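Local coordinates for putative major capsid protein (Cafeteriavirus-dependent mavirus, PDB 6G44), which probably forms the main shell of the virophage particle as a double jelly-roll capsid protein whose three copies assemble into a capsomer, at residues Phe79-Lys84 and Asn240-Ala245; Val111-Gly116 and Thr227-Leu232; Met338-Thr343 and Asp351-Ile356; Asn385-Arg390 and Val425-Pro430. All blocks are in the same frame, centred on the assembly; numbering follows the deposited sequence. Where two conformers were deposited one is given.

Interaction 1. Residues Phe79-Lys84 and Asn240-Ala245; sequences FTAEIK and NMIGIA
Met241 reaches across to Phe79 and lays its terminal methyl over one face of the ring: CE stands 3.7 Å from the centroid of the Phe79 ring, 19° off the normal, a CH-pi contact. The sulfur sits more obliquely, SD 4.3 Å from the same centroid, which makes the pair a Met-aromatic contact. The bend at chi3 of Met241 (-62°) turns the methyl onto the ring. Ile242 approaches Phe79 differently, its CD1 lying at the ring edge 4.1 Å from Phe79 CE1. That methyl also meets Ala81, where a small residue leaves room for the longer isoleucine arm. Further along, Ile83 and Ile244 point at each other tip to tip, with Ile83 CG2 3.8 Å from Ile244 CD1. The axes of the two short strand segments come no nearer than 10.3 Å, a separation bridged by apolar side chains. The ribbon of strands 96-98 and 242-244 thus packs on the sheet that holds strand 74-84, consistent with the layered, hydrophobic interior of a jelly-roll.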
loop_
_atom_site.group_PDB
_atom_site.type_symbol
_atom_site.label_atom_id
_atom_site.label_comp_id
_atom_site.label_asym_id
_atom_site.label_seq_id
_atom_site.Cartn_x
_atom_site.Cartn_y
_atom_site.Cartn_z
ATOM N N PHE C 79 -15.463 18.912 -20.875
ATOM C CA PHE C 79 -16.820 18.940 -21.401
ATOM C C PHE C 79 -17.786 19.204 -20.283
ATOM O O PHE C 79 -17.428 19.146 -19.094
ATOM C CB PHE C 79 -17.154 17.610 -22.070
ATOM C CG PHE C 79 -16.978 16.408 -21.154
ATOM C CD1 PHE C 79 -18.016 15.979 -20.334
ATOM C CD2 PHE C 79 -15.751 15.751 -21.085
ATOM C CE1 PHE C 79 -17.845 14.886 -19.482
ATOM C CE2 PHE C 79 -15.570 14.663 -20.233
ATOM C CZ PHE C 79 -16.621 14.245 -19.437
ATOM N N THR C 80 -19.033 19.463 -20.664
ATOM C CA THR C 80 -20.137 19.569 -19.737
ATOM C C THR C 80 -21.085 18.408 -20.000
ATOM O O THR C 80 -21.416 18.136 -21.146
ATOM C CB THR C 80 -20.884 20.915 -19.897
ATOM O OG1 THR C 80 -19.985 21.993 -19.620
ATOM C CG2 THR C 80 -22.087 20.994 -18.977
ATOM N N ALA C 81 -21.470 17.683 -18.952
ATOM C CA ALA C 81 -22.481 16.635 -19.014
ATOM C C ALA C 81 -23.746 17.116 -18.347
ATOM O O ALA C 81 -23.703 17.582 -17.204
ATOM C CB ALA C 81 -21.984 15.378 -18.320
ATOM N N GLU C 82 -24.874 16.981 -19.055
ATOM C CA GLU C 82 -26.185 17.235 -18.472
ATOM C C GLU C 82 -26.883 15.911 -18.256
ATOM O O GLU C 82 -27.073 15.162 -19.198
ATOM C CB GLU C 82 -27.049 18.124 -19.382
ATOM C CG GLU C 82 -28.396 18.450 -18.739
ATOM C CD GLU C 82 -29.246 19.440 -19.527
ATOM O OE1 GLU C 82 -30.257 19.891 -18.964
ATOM O OE2 GLU C 82 -28.932 19.743 -20.686
ATOM N N ILE C 83 -27.229 15.621 -17.002
ATOM C CA ILE C 83 -27.887 14.374 -16.632
ATOM C C ILE C 83 -29.337 14.688 -16.307
ATOM O O ILE C 83 -29.607 15.493 -15.409
ATOM C CB ILE C 83 -27.234 13.718 -15.383
ATOM C CG1 ILE C 83 -25.744 13.506 -15.650
ATOM C CG2 ILE C 83 -27.992 12.456 -15.033
ATOM C CD1 ILE C 83 -24.942 13.133 -14.415
ATOM N N LYS C 84 -30.239 14.040 -17.049
ATOM C CA LYS C 84 -31.685 14.254 -16.893
ATOM C C LYS C 84 -32.383 13.015 -16.359
ATOM O O LYS C 84 -31.840 11.901 -16.405
ATOM C CB LYS C 84 -32.307 14.636 -18.241
ATOM C CG LYS C 84 -31.680 15.862 -18.878
ATOM C CD LYS C 84 -32.298 16.133 -20.250
ATOM C CE LYS C 84 -31.388 16.975 -21.115
ATOM N NZ LYS C 84 -31.691 16.830 -22.576
ATOM N N ASN C 240 -19.597 5.825 -22.392
ATOM C CA ASN C 240 -18.180 5.565 -22.217
ATOM C C ASN C 240 -17.558 6.255 -21.027
ATOM O O ASN C 240 -16.622 5.702 -20.438
ATOM C CB ASN C 240 -17.431 5.852 -23.506
ATOM C CG ASN C 240 -17.731 4.814 -24.565
ATOM O OD1 ASN C 240 -18.087 3.679 -24.253
ATOM N ND2 ASN C 240 -17.578 5.192 -25.825
ATOM N N MET C 241 -18.075 7.396 -20.633
ATOM C CA MET C 241 -17.429 8.264 -19.625
ATOM C C MET C 241 -18.130 8.355 -18.283
ATOM O O MET C 241 -17.458 8.465 -17.284
ATOM C CB MET C 241 -17.254 9.695 -20.160
ATOM C CG MET C 241 -16.419 9.768 -21.409
ATOM S SD MET C 241 -15.951 11.441 -21.846
ATOM C CE MET C 241 -17.544 12.181 -22.117
ATOM N N ILE C 242 -19.463 8.434 -18.258
ATOM C CA ILE C 242 -20.220 8.853 -17.109
ATOM C C ILE C 242 -20.716 7.672 -16.284
ATOM O O ILE C 242 -21.288 6.727 -16.794
ATOM C CB ILE C 242 -21.425 9.733 -17.568
ATOM C CG1 ILE C 242 -20.916 10.931 -18.399
ATOM C CG2 ILE C 242 -22.286 10.179 -16.388
ATOM C CD1 ILE C 242 -20.111 11.961 -17.620
ATOM N N GLY C 243 -20.445 7.749 -14.990
ATOM C CA GLY C 243 -20.991 6.818 -14.020
ATOM C C GLY C 243 -22.011 7.402 -13.079
ATOM O O GLY C 243 -21.825 8.506 -12.553
ATOM N N ILE C 244 -23.109 6.654 -12.877
ATOM C CA ILE C 244 -24.207 7.048 -11.989
ATOM C C ILE C 244 -24.526 5.846 -11.120
ATOM O O ILE C 244 -24.781 4.766 -11.633
ATOM C CB ILE C 244 -25.474 7.515 -12.769
ATOM C CG1 ILE C 244 -25.117 8.667 -13.723
ATOM C CG2 ILE C 244 -26.531 7.943 -11.776
ATOM C CD1 ILE C 244 -26.220 9.058 -14.686
ATOM N N ALA C 245 -24.470 6.042 -9.801
ATOM C CA ALA C 245 -24.811 4.994 -8.844
ATOM C C ALA C 245 -26.202 4.415 -9.117
ATOM O O ALA C 245 -27.130 5.124 -9.533
ATOM C CB ALA C 245 -24.739 5.507 -7.430
#

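Interaction 2. Residues Val111-Gly116 and Thr227-Leu232; sequences VINMNG and TFKVIL
Ile112 and Val230 lie side by side at the apolar centre, Ile112 CG1 4.2 Å from Val230 CG2, as a non-hydrogen-bonded pair of two antiparallel strands. Met114 and Phe228 continue this buried face: the extended methionine runs beside the ring and brings CE to 4.2 Å from Phe228 CE1, while Ile112 CG2 meets the ring edge. Pro210 from a loop packs on both Ile112 and Met114. On the other face, Val111 opposes Ile231, beta-branched residues suited to an extended backbone, and Asn113 opposes Lys229, whose long chain carries its amine away from the apolar layer. Backbone bonds join both of these pairs in each direction, the Asn113 N to Lys229 O link being 2.8 Å. At the polar end, Asn115 OD1 accepts Thr227 N at 2.9 Å, nearly along the C=O axis, and its N donates to Thr227 O. Asn113 OD1 receives Gly116 N at 2.9 Å on a lone pair, an Asx motif. Asn115 OD1 thus stands in for a backbone carbonyl and carries the ladder one bond further, Asn113 OD1 braces the turn, and the face of Ile112, Met114, Phe228 and Val230 is held by apolar packing.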
loop_
_atom_site.group_PDB
_atom_site.type_symbol
_atom_site.label_atom_id
_atom_site.label_comp_id
_atom_site.label_asym_id
_atom_site.label_seq_id
_atom_site.Cartn_x
_atom_site.Cartn_y
_atom_site.Cartn_z
ATOM N N VAL C 111 -4.965 5.634 -34.642
ATOM C CA VAL C 111 -3.859 5.485 -35.560
ATOM C C VAL C 111 -2.827 6.552 -35.239
ATOM O O VAL C 111 -3.139 7.739 -35.205
ATOM C CB VAL C 111 -4.289 5.599 -37.040
ATOM C CG1 VAL C 111 -3.083 5.436 -37.943
ATOM C CG2 VAL C 111 -5.347 4.553 -37.353
ATOM N N ILE C 112 -1.603 6.117 -34.966
ATOM C CA ILE C 112 -0.490 7.031 -34.764
ATOM C C ILE C 112 0.466 6.907 -35.949
ATOM O O ILE C 112 0.789 5.804 -36.368
ATOM C CB ILE C 112 0.215 6.778 -33.409
ATOM C CG1 ILE C 112 -0.779 7.052 -32.271
ATOM C CG2 ILE C 112 1.467 7.666 -33.290
ATOM C CD1 ILE C 112 -0.233 6.818 -30.862
ATOM N N ASN C 113 0.850 8.057 -36.502
ATOM C CA ASN C 113 1.830 8.149 -37.583
ATOM C C ASN C 113 3.084 8.813 -37.042
ATOM O O ASN C 113 3.038 9.961 -36.572
ATOM C CB ASN C 113 1.220 8.951 -38.734
ATOM C CG ASN C 113 2.130 9.050 -39.948
ATOM O OD1 ASN C 113 3.342 9.143 -39.833
ATOM N ND2 ASN C 113 1.518 9.086 -41.129
ATOM N N MET C 114 4.181 8.085 -37.063
ATOM C CA MET C 114 5.508 8.641 -36.804
ATOM C C MET C 114 6.352 8.507 -38.076
ATOM O O MET C 114 6.678 7.402 -38.498
ATOM C CB MET C 114 6.161 7.939 -35.615
ATOM C CG MET C 114 5.424 8.211 -34.316
ATOM S SD MET C 114 6.354 7.481 -32.934
ATOM C CE MET C 114 5.352 8.059 -31.547
ATOM N N ASN C 115 6.735 9.653 -38.630
ATOM C CA ASN C 115 7.604 9.689 -39.843
ATOM C C ASN C 115 7.146 8.771 -40.981
ATOM O O ASN C 115 7.958 8.111 -41.654
ATOM C CB ASN C 115 9.067 9.473 -39.450
ATOM C CG ASN C 115 9.601 10.604 -38.586
ATOM O OD1 ASN C 115 8.981 11.672 -38.500
ATOM N ND2 ASN C 115 10.692 10.343 -37.864
ATOM N N GLY C 116 5.838 8.717 -41.173
ATOM C CA GLY C 116 5.245 7.897 -42.211
ATOM C C GLY C 116 4.851 6.476 -41.842
ATOM O O GLY C 116 4.176 5.825 -42.632
ATOM N N THR C 227 7.100 13.816 -39.014
ATOM C CA THR C 227 5.670 13.611 -39.180
ATOM C C THR C 227 5.158 13.024 -37.868
ATOM O O THR C 227 5.726 12.045 -37.381
ATOM C CB THR C 227 5.360 12.640 -40.326
ATOM O OG1 THR C 227 5.939 13.151 -41.537
ATOM C CG2 THR C 227 3.879 12.469 -40.534
ATOM N N PHE C 228 4.114 13.634 -37.321
ATOM C CA PHE C 228 3.518 13.121 -36.070
ATOM C C PHE C 228 2.026 13.380 -36.121
ATOM O O PHE C 228 1.578 14.506 -36.017
ATOM C CB PHE C 228 4.181 13.778 -34.864
ATOM C CG PHE C 228 3.698 13.262 -33.509
ATOM C CD1 PHE C 228 3.397 11.901 -33.307
ATOM C CD2 PHE C 228 3.597 14.133 -32.443
ATOM C CE1 PHE C 228 2.965 11.452 -32.058
ATOM C CE2 PHE C 228 3.168 13.675 -31.187
ATOM C CZ PHE C 228 2.869 12.336 -31.012
ATOM N N LYS C 229 1.264 12.321 -36.351
ATOM C CA LYS C 229 -0.193 12.440 -36.372
ATOM C C LYS C 229 -0.787 11.449 -35.390
ATOM O O LYS C 229 -0.301 10.328 -35.288
ATOM C CB LYS C 229 -0.796 12.184 -37.764
ATOM C CG LYS C 229 -0.147 13.003 -38.859
ATOM C CD LYS C 229 -0.769 12.687 -40.225
ATOM C CE LYS C 229 0.137 13.142 -41.341
ATOM N NZ LYS C 229 -0.525 12.937 -42.653
ATOM N N VAL C 230 -1.834 11.884 -34.706
ATOM C CA VAL C 230 -2.574 11.014 -33.777
ATOM C C VAL C 230 -4.026 11.169 -34.201
ATOM O O VAL C 230 -4.609 12.243 -34.045
ATOM C CB VAL C 230 -2.344 11.395 -32.312
ATOM C CG1 VAL C 230 -3.241 10.589 -31.376
ATOM C CG2 VAL C 230 -0.869 11.192 -31.951
ATOM N N ILE C 231 -4.582 10.077 -34.716
ATOM C CA ILE C 231 -5.937 10.076 -35.287
ATOM C C ILE C 231 -6.824 9.188 -34.421
ATOM O O ILE C 231 -6.545 7.982 -34.284
ATOM C CB ILE C 231 -5.915 9.576 -36.734
ATOM C CG1 ILE C 231 -4.964 10.422 -37.588
ATOM C CG2 ILE C 231 -7.318 9.612 -37.353
ATOM C CD1 ILE C 231 -4.387 9.665 -38.770
ATOM N N LEU C 232 -7.869 9.788 -33.859
ATOM C CA LEU C 232 -8.745 9.077 -32.886
ATOM C C LEU C 232 -10.150 8.919 -33.446
ATOM O O LEU C 232 -10.726 9.863 -33.996
ATOM C CB LEU C 232 -8.847 9.867 -31.597
ATOM C CG LEU C 232 -7.532 10.305 -30.956
ATOM C CD1 LEU C 232 -7.808 11.180 -29.741
ATOM C CD2 LEU C 232 -6.692 9.103 -30.590
#

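Interaction 3. Residues Met338-Thr343 and Asp351-Ile356; sequences MVSQET and DQLAGI. With SO4 (sulfate ion), chain B.
Val339 and Ala354 are joined through a water as well as directly: water 1 lies 2.9 Å from Val339 N, from which it accepts, and 2.9 Å from Ala354 O, while Ala354 N gives a direct bond to Val339 O. A second water spans Gln341 OE1 and Gln352 N, at 3.0 Å from each. Between these waters lies a single beta bridge, Ser340 with Leu353, flanked by the Ala354 bond and by Gln341 N to Gln352 O. The two glutamine side chains cross with amide planes 79° apart, and Gln341 OE1 lies beside the aliphatic Gln352 CB at 3.6 Å. Gln341 NE2 turns to Glu460. The bend at chi2 of Gln352 (75°) folds its amide back, where NE2 donates to Leu353 O at 2.9 Å, and OE1 is held by Asn152. In the double jelly-roll, this contact links strand 334-341 of one sheet to the approach to strand 355-363 of another, with only a short loop between them. Its apolar side combines small Val339 and Ala354 with larger Ile356, Leu353 and Met338: Val339 CG1 rests 3.8 Å from Ala354 CB, and Val339 CG2 meets Ile356 CD1. Met338 SD touches Leu353 CD2 at 4.0 Å, the two side chains crossing at a slant. In the conformer given, Ser340 OG is bonded to Lys128 of helix 123-130. Beyond the strand, Thr343 OG1 donates to a sulfate that is also held by His467.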
loop_
_atom_site.group_PDB
_atom_site.type_symbol
_atom_site.label_atom_id
_atom_site.label_comp_id
_atom_site.label_asym_id
_atom_site.label_seq_id
_atom_site.Cartn_x
_atom_site.Cartn_y
_atom_site.Cartn_z
ATOM N N MET C 338 -12.161 -13.865 -21.491
ATOM C CA MET C 338 -13.238 -13.208 -20.778
ATOM C C MET C 338 -14.537 -13.476 -21.507
ATOM O O MET C 338 -14.524 -13.651 -22.726
ATOM C CB MET C 338 -12.949 -11.709 -20.593
ATOM C CG MET C 338 -13.216 -10.745 -21.705
ATOM S SD MET C 338 -13.001 -9.014 -21.122
ATOM C CE MET C 338 -11.251 -8.863 -21.258
ATOM N N VAL C 339 -15.634 -13.501 -20.769
ATOM C CA VAL C 339 -16.971 -13.685 -21.322
ATOM C C VAL C 339 -17.779 -12.448 -20.967
ATOM O O VAL C 339 -18.065 -12.226 -19.797
ATOM C CB VAL C 339 -17.609 -14.960 -20.768
ATOM C CG1 VAL C 339 -19.036 -15.119 -21.317
ATOM C CG2 VAL C 339 -16.777 -16.188 -21.100
ATOM N N SER C 340 -18.143 -11.629 -21.964
ATOM C CA SER C 340 -18.739 -10.309 -21.747
ATOM C C SER C 340 -20.231 -10.323 -22.049
ATOM O O SER C 340 -20.655 -10.960 -23.023
ATOM C CB SER C 340 -18.059 -9.239 -22.628
ATOM O OG SER C 340 -16.744 -8.931 -22.177
ATOM N N GLN C 341 -21.011 -9.607 -21.239
ATOM C CA GLN C 341 -22.420 -9.356 -21.558
ATOM C C GLN C 341 -22.407 -8.459 -22.790
ATOM O O GLN C 341 -21.798 -7.386 -22.783
ATOM C CB GLN C 341 -23.083 -8.668 -20.370
ATOM C CG GLN C 341 -24.560 -8.356 -20.557
ATOM C CD GLN C 341 -25.072 -7.570 -19.386
ATOM O OE1 GLN C 341 -24.740 -6.392 -19.231
ATOM N NE2 GLN C 341 -25.816 -8.238 -18.506
ATOM N N GLU C 342 -23.044 -8.890 -23.881
ATOM C CA GLU C 342 -22.948 -8.131 -25.133
ATOM C C GLU C 342 -23.653 -6.776 -25.084
ATOM O O GLU C 342 -23.131 -5.801 -25.619
ATOM C CB GLU C 342 -23.419 -8.971 -26.332
ATOM C CG GLU C 342 -22.339 -9.941 -26.787
ATOM C CD GLU C 342 -22.696 -10.733 -28.032
ATOM O OE1 GLU C 342 -22.293 -10.345 -29.141
ATOM O OE2 GLU C 342 -23.356 -11.772 -27.899
ATOM N N THR C 343 -24.815 -6.723 -24.447
ATOM C CA THR C 343 -25.638 -5.520 -24.428
ATOM C C THR C 343 -25.932 -5.061 -23.003
ATOM O O THR C 343 -26.671 -5.724 -22.272
ATOM C CB THR C 343 -26.962 -5.777 -25.194
ATOM O OG1 THR C 343 -26.644 -6.297 -26.489
ATOM C CG2 THR C 343 -27.773 -4.477 -25.346
ATOM N N ASP C 351 -19.574 -2.374 -16.089
ATOM C CA ASP C 351 -19.563 -3.425 -17.123
ATOM C C ASP C 351 -19.751 -4.804 -16.490
ATOM O O ASP C 351 -19.277 -5.070 -15.389
ATOM C CB ASP C 351 -18.265 -3.389 -17.948
ATOM C CG ASP C 351 -18.264 -2.315 -19.025
ATOM O OD1 ASP C 351 -19.329 -1.820 -19.415
ATOM O OD2 ASP C 351 -17.165 -2.067 -19.566
ATOM N N GLN C 352 -20.455 -5.680 -17.195
ATOM C CA GLN C 352 -20.742 -7.020 -16.722
ATOM C C GLN C 352 -20.007 -8.082 -17.531
ATOM O O GLN C 352 -20.110 -8.139 -18.768
ATOM C CB GLN C 352 -22.235 -7.279 -16.829
ATOM C CG GLN C 352 -22.670 -8.631 -16.303
ATOM C CD GLN C 352 -22.659 -8.656 -14.794
ATOM O OE1 GLN C 352 -23.553 -8.081 -14.160
ATOM N NE2 GLN C 352 -21.643 -9.266 -14.212
ATOM N N LEU C 353 -19.278 -8.925 -16.819
ATOM C CA LEU C 353 -18.681 -10.127 -17.349
ATOM C C LEU C 353 -19.350 -11.299 -16.651
ATOM O O LEU C 353 -20.001 -11.137 -15.615
ATOM C CB LEU C 353 -17.180 -10.173 -17.082
ATOM C CG LEU C 353 -16.370 -8.940 -17.483
ATOM C CD1 LEU C 353 -14.917 -9.077 -17.029
ATOM C CD2 LEU C 353 -16.404 -8.692 -18.992
ATOM N N ALA C 354 -19.259 -12.462 -17.274
ATOM C CA ALA C 354 -19.705 -13.689 -16.641
ATOM C C ALA C 354 -18.671 -14.185 -15.620
ATOM O O ALA C 354 -17.480 -13.837 -15.713
ATOM C CB ALA C 354 -19.974 -14.774 -17.690
ATOM N N GLY C 355 -19.129 -15.022 -14.683
ATOM C CA GLY C 355 -18.217 -15.697 -13.740
ATOM C C GLY C 355 -17.757 -16.993 -14.376
ATOM O O GLY C 355 -18.579 -17.901 -14.570
ATOM N N ILE C 356 -16.476 -17.108 -14.708
ATOM C CA ILE C 356 -15.971 -18.318 -15.345
ATOM C C ILE C 356 -15.643 -19.335 -14.243
ATOM O O ILE C 356 -14.841 -19.062 -13.355
ATOM C CB ILE C 356 -14.745 -18.046 -16.232
ATOM C CG1 ILE C 356 -15.123 -17.060 -17.346
ATOM C CG2 ILE C 356 -14.183 -19.361 -16.797
ATOM C CD1 ILE C 356 -13.972 -16.596 -18.187
HETATM S S SO4 B . -29.134 -9.224 -25.863
HETATM O O1 SO4 B . -29.133 -9.899 -24.568
HETATM O O2 SO4 B . -29.799 -10.066 -26.883
HETATM O O3 SO4 B . -27.740 -8.961 -26.320
HETATM O O4 SO4 B . -29.839 -7.935 -25.695
HETATM O O HOH W 1 -15.643 -13.603 -17.913
HETATM O O HOH W 2 -22.332 -4.656 -19.281
#

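Interaction 4. Residues Asn385-Arg390 and Val425-Pro430; sequences NGYNKR and VIFFRP. With SO4 (sulfate ion), chain Z.
Asn385 bonds both the last part of strand 425-428 and Arg429 just beyond it: ND2 donates to Phe427 O at 3.0 Å, and OD1 accepts from Arg429 NE at 2.9 Å. Neither bond is ideal. The arginine nitrogen lies above the amide plane, 38° out of it, and the N-H to OD1 angle is 131°; the amide and guanidinium planes are turned 66° apart. Arg429 runs extended from CG to NE, which carries NE to the carbonyl. Asn385 CB packs 3.7 Å from Phe427 CB. Tyr387 meets Phe427 edge to edge, CD1 to CE2 at 4.3 Å, and its CE1 side faces Val425. Second-shell groups fix this arrangement: Asp432 takes Asn385 ND2 and Arg429 N, and Ser382 OG is bonded to Val425 O and Phe427 N. Gly386, with positive phi, is the C-prime residue of a Schellman motif, a backbone shape glycine adopts easily; it ends helix 375-384 just after Asn385 and turns the chain toward Tyr387. Farther along the loop, Arg390 NE holds sulfate O1 at 2.9 Å and its NH2 holds O2, while Lys389 NZ, also salt-bridged to Glu150, holds O3. A neutral amide able both to give and to accept thus joins helix end to strand, while a sulfate, probably from the crystallisation liquor, sits where Lys389 and Arg390 meet Ser172 of the second subunit.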
loop_
_atom_site.group_PDB
_atom_site.type_symbol
_atom_site.label_atom_id
_atom_site.label_comp_id
_atom_site.label_asym_id
_atom_site.label_seq_id
_atom_site.Cartn_x
_atom_site.Cartn_y
_atom_site.Cartn_z
ATOM N N ASN C 385 -0.379 -14.274 -13.182
ATOM C CA ASN C 385 -0.088 -13.497 -14.370
ATOM C C ASN C 385 -0.561 -12.058 -14.231
ATOM O O ASN C 385 -0.749 -11.343 -15.243
ATOM C CB ASN C 385 -0.712 -14.207 -15.574
ATOM C CG ASN C 385 -0.026 -15.511 -15.851
ATOM O OD1 ASN C 385 1.225 -15.565 -15.877
ATOM N ND2 ASN C 385 -0.806 -16.609 -15.987
ATOM N N GLY C 386 -0.760 -11.617 -12.992
ATOM C CA GLY C 386 -0.985 -10.218 -12.678
ATOM C C GLY C 386 -2.397 -9.809 -12.333
ATOM O O GLY C 386 -2.594 -8.655 -11.933
ATOM N N TYR C 387 -3.393 -10.702 -12.430
ATOM C CA TYR C 387 -4.766 -10.318 -12.099
ATOM C C TYR C 387 -4.795 -9.665 -10.726
ATOM O O TYR C 387 -4.287 -10.235 -9.773
ATOM C CB TYR C 387 -5.699 -11.516 -12.158
ATOM C CG TYR C 387 -7.135 -11.124 -11.994
ATOM C CD1 TYR C 387 -7.893 -10.679 -13.091
ATOM C CD2 TYR C 387 -7.758 -11.205 -10.754
ATOM C CE1 TYR C 387 -9.206 -10.259 -12.952
ATOM C CE2 TYR C 387 -9.074 -10.818 -10.596
ATOM C CZ TYR C 387 -9.811 -10.381 -11.696
ATOM O OH TYR C 387 -11.139 -10.000 -11.535
ATOM N N ASN C 388 -5.426 -8.496 -10.648
ATOM C CA ASN C 388 -5.216 -7.561 -9.525
ATOM C C ASN C 388 -6.450 -7.238 -8.703
ATOM O O ASN C 388 -6.415 -6.312 -7.899
ATOM C CB ASN C 388 -4.535 -6.273 -10.023
ATOM C CG ASN C 388 -5.381 -5.513 -11.012
ATOM O OD1 ASN C 388 -6.598 -5.706 -11.100
ATOM N ND2 ASN C 388 -4.728 -4.643 -11.805
ATOM N N LYS C 389 -7.519 -8.013 -8.843
ATOM C CA LYS C 389 -8.755 -7.803 -8.098
ATOM C C LYS C 389 -9.097 -8.976 -7.189
ATOM O O LYS C 389 -8.584 -10.078 -7.354
ATOM C CB LYS C 389 -9.935 -7.527 -9.031
ATOM C CG LYS C 389 -9.737 -6.316 -9.929
ATOM C CD LYS C 389 -9.445 -5.044 -9.156
ATOM C CE LYS C 389 -10.627 -4.579 -8.323
ATOM N NZ LYS C 389 -10.262 -3.451 -7.434
ATOM N N ARG C 390 -9.973 -8.689 -6.237
ATOM C CA ARG C 390 -10.418 -9.671 -5.219
ATOM C C ARG C 390 -11.189 -10.838 -5.845
ATOM O O ARG C 390 -11.774 -10.713 -6.934
ATOM C CB ARG C 390 -11.267 -8.995 -4.152
ATOM C CG ARG C 390 -12.603 -8.482 -4.679
ATOM C CD ARG C 390 -13.383 -7.626 -3.705
ATOM N NE ARG C 390 -12.710 -6.356 -3.469
ATOM C CZ ARG C 390 -13.228 -5.402 -2.723
ATOM N NH1 ARG C 390 -14.402 -5.570 -2.169
ATOM N NH2 ARG C 390 -12.599 -4.237 -2.570
ATOM N N VAL C 425 -11.607 -12.338 -15.663
ATOM C CA VAL C 425 -10.637 -12.340 -16.763
ATOM C C VAL C 425 -9.548 -13.312 -16.378
ATOM O O VAL C 425 -8.973 -13.193 -15.296
ATOM C CB VAL C 425 -10.012 -10.955 -17.031
ATOM C CG1 VAL C 425 -9.015 -11.019 -18.173
ATOM C CG2 VAL C 425 -11.113 -9.947 -17.362
ATOM N N ILE C 426 -9.282 -14.282 -17.244
ATOM C CA ILE C 426 -8.257 -15.294 -16.961
ATOM C C ILE C 426 -7.056 -15.070 -17.875
ATOM O O ILE C 426 -7.154 -15.265 -19.089
ATOM C CB ILE C 426 -8.773 -16.742 -17.060
ATOM C CG1 ILE C 426 -9.931 -16.965 -16.089
ATOM C CG2 ILE C 426 -7.637 -17.730 -16.779
ATOM C CD1 ILE C 426 -10.734 -18.227 -16.359
ATOM N N PHE C 427 -5.935 -14.682 -17.299
ATOM C CA PHE C 427 -4.673 -14.518 -18.000
ATOM C C PHE C 427 -3.880 -15.797 -17.866
ATOM O O PHE C 427 -3.722 -16.311 -16.742
ATOM C CB PHE C 427 -3.862 -13.354 -17.414
ATOM C CG PHE C 427 -4.492 -12.001 -17.615
ATOM C CD1 PHE C 427 -4.315 -11.313 -18.808
ATOM C CD2 PHE C 427 -5.246 -11.377 -16.607
ATOM C CE1 PHE C 427 -4.864 -10.054 -18.985
ATOM C CE2 PHE C 427 -5.777 -10.107 -16.792
ATOM C CZ PHE C 427 -5.606 -9.458 -18.002
ATOM N N PHE C 428 -3.413 -16.369 -18.987
ATOM C CA PHE C 428 -2.534 -17.559 -18.942
ATOM C C PHE C 428 -1.479 -17.490 -20.035
ATOM O O PHE C 428 -1.704 -16.869 -21.081
ATOM C CB PHE C 428 -3.331 -18.881 -19.008
ATOM C CG PHE C 428 -3.901 -19.202 -20.374
ATOM C CD1 PHE C 428 -3.175 -19.950 -21.286
ATOM C CD2 PHE C 428 -5.199 -18.805 -20.728
ATOM C CE1 PHE C 428 -3.690 -20.226 -22.547
ATOM C CE2 PHE C 428 -5.720 -19.111 -21.967
ATOM C CZ PHE C 428 -4.960 -19.822 -22.890
ATOM N N ARG C 429 -0.313 -18.049 -19.741
ATOM C CA ARG C 429 0.835 -18.067 -20.655
ATOM C C ARG C 429 0.958 -19.472 -21.255
ATOM O O ARG C 429 0.494 -20.445 -20.658
ATOM C CB ARG C 429 2.107 -17.761 -19.872
ATOM C CG ARG C 429 2.125 -16.414 -19.175
ATOM C CD ARG C 429 3.389 -16.282 -18.381
ATOM N NE ARG C 429 3.470 -15.038 -17.621
ATOM C CZ ARG C 429 3.955 -13.893 -18.071
ATOM N NH1 ARG C 429 4.459 -13.790 -19.291
ATOM N NH2 ARG C 429 4.003 -12.838 -17.269
ATOM N N PRO C 430 1.644 -19.617 -22.385
ATOM C CA PRO C 430 1.845 -20.977 -22.918
ATOM C C PRO C 430 2.582 -21.891 -21.924
ATOM O O PRO C 430 2.290 -23.098 -21.847
ATOM C CB PRO C 430 2.627 -20.739 -24.215
ATOM C CG PRO C 430 3.097 -19.357 -24.175
ATOM C CD PRO C 430 2.181 -18.578 -23.283
HETATM S S SO4 Z . -9.323 -5.351 -4.394
HETATM O O1 SO4 Z . -10.398 -5.938 -5.177
HETATM O O2 SO4 Z . -9.860 -4.704 -3.208
HETATM O O3 SO4 Z . -8.612 -4.337 -5.236
HETATM O O4 SO4 Z . -8.354 -6.415 -4.019
#

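Interactions 3 and 4 form one continuous packed region, their centres 16 Å apart: strands 334-341 and 425-428 are sheet neighbours, and Ile356 CG2 touches Ile426 CD1 at 3.7 Å while Leu353 CD1 meets Val425 CG2 at 3.9 Å. Interactions 1 and 2 lie earlier in the chain and reach another common sheet; their centres are about 30 Å apart and strand 222-235 leads directly into helix 238-241. Interaction 1 comes within about 7 Å of interaction 3, nearest atoms, without touching it, and Arg105 is bonded to both Asn240 and Asp351. The sulfates, probably from the crystallisation liquor, lie beside interactions 3 and 4, the latter next to the second subunit.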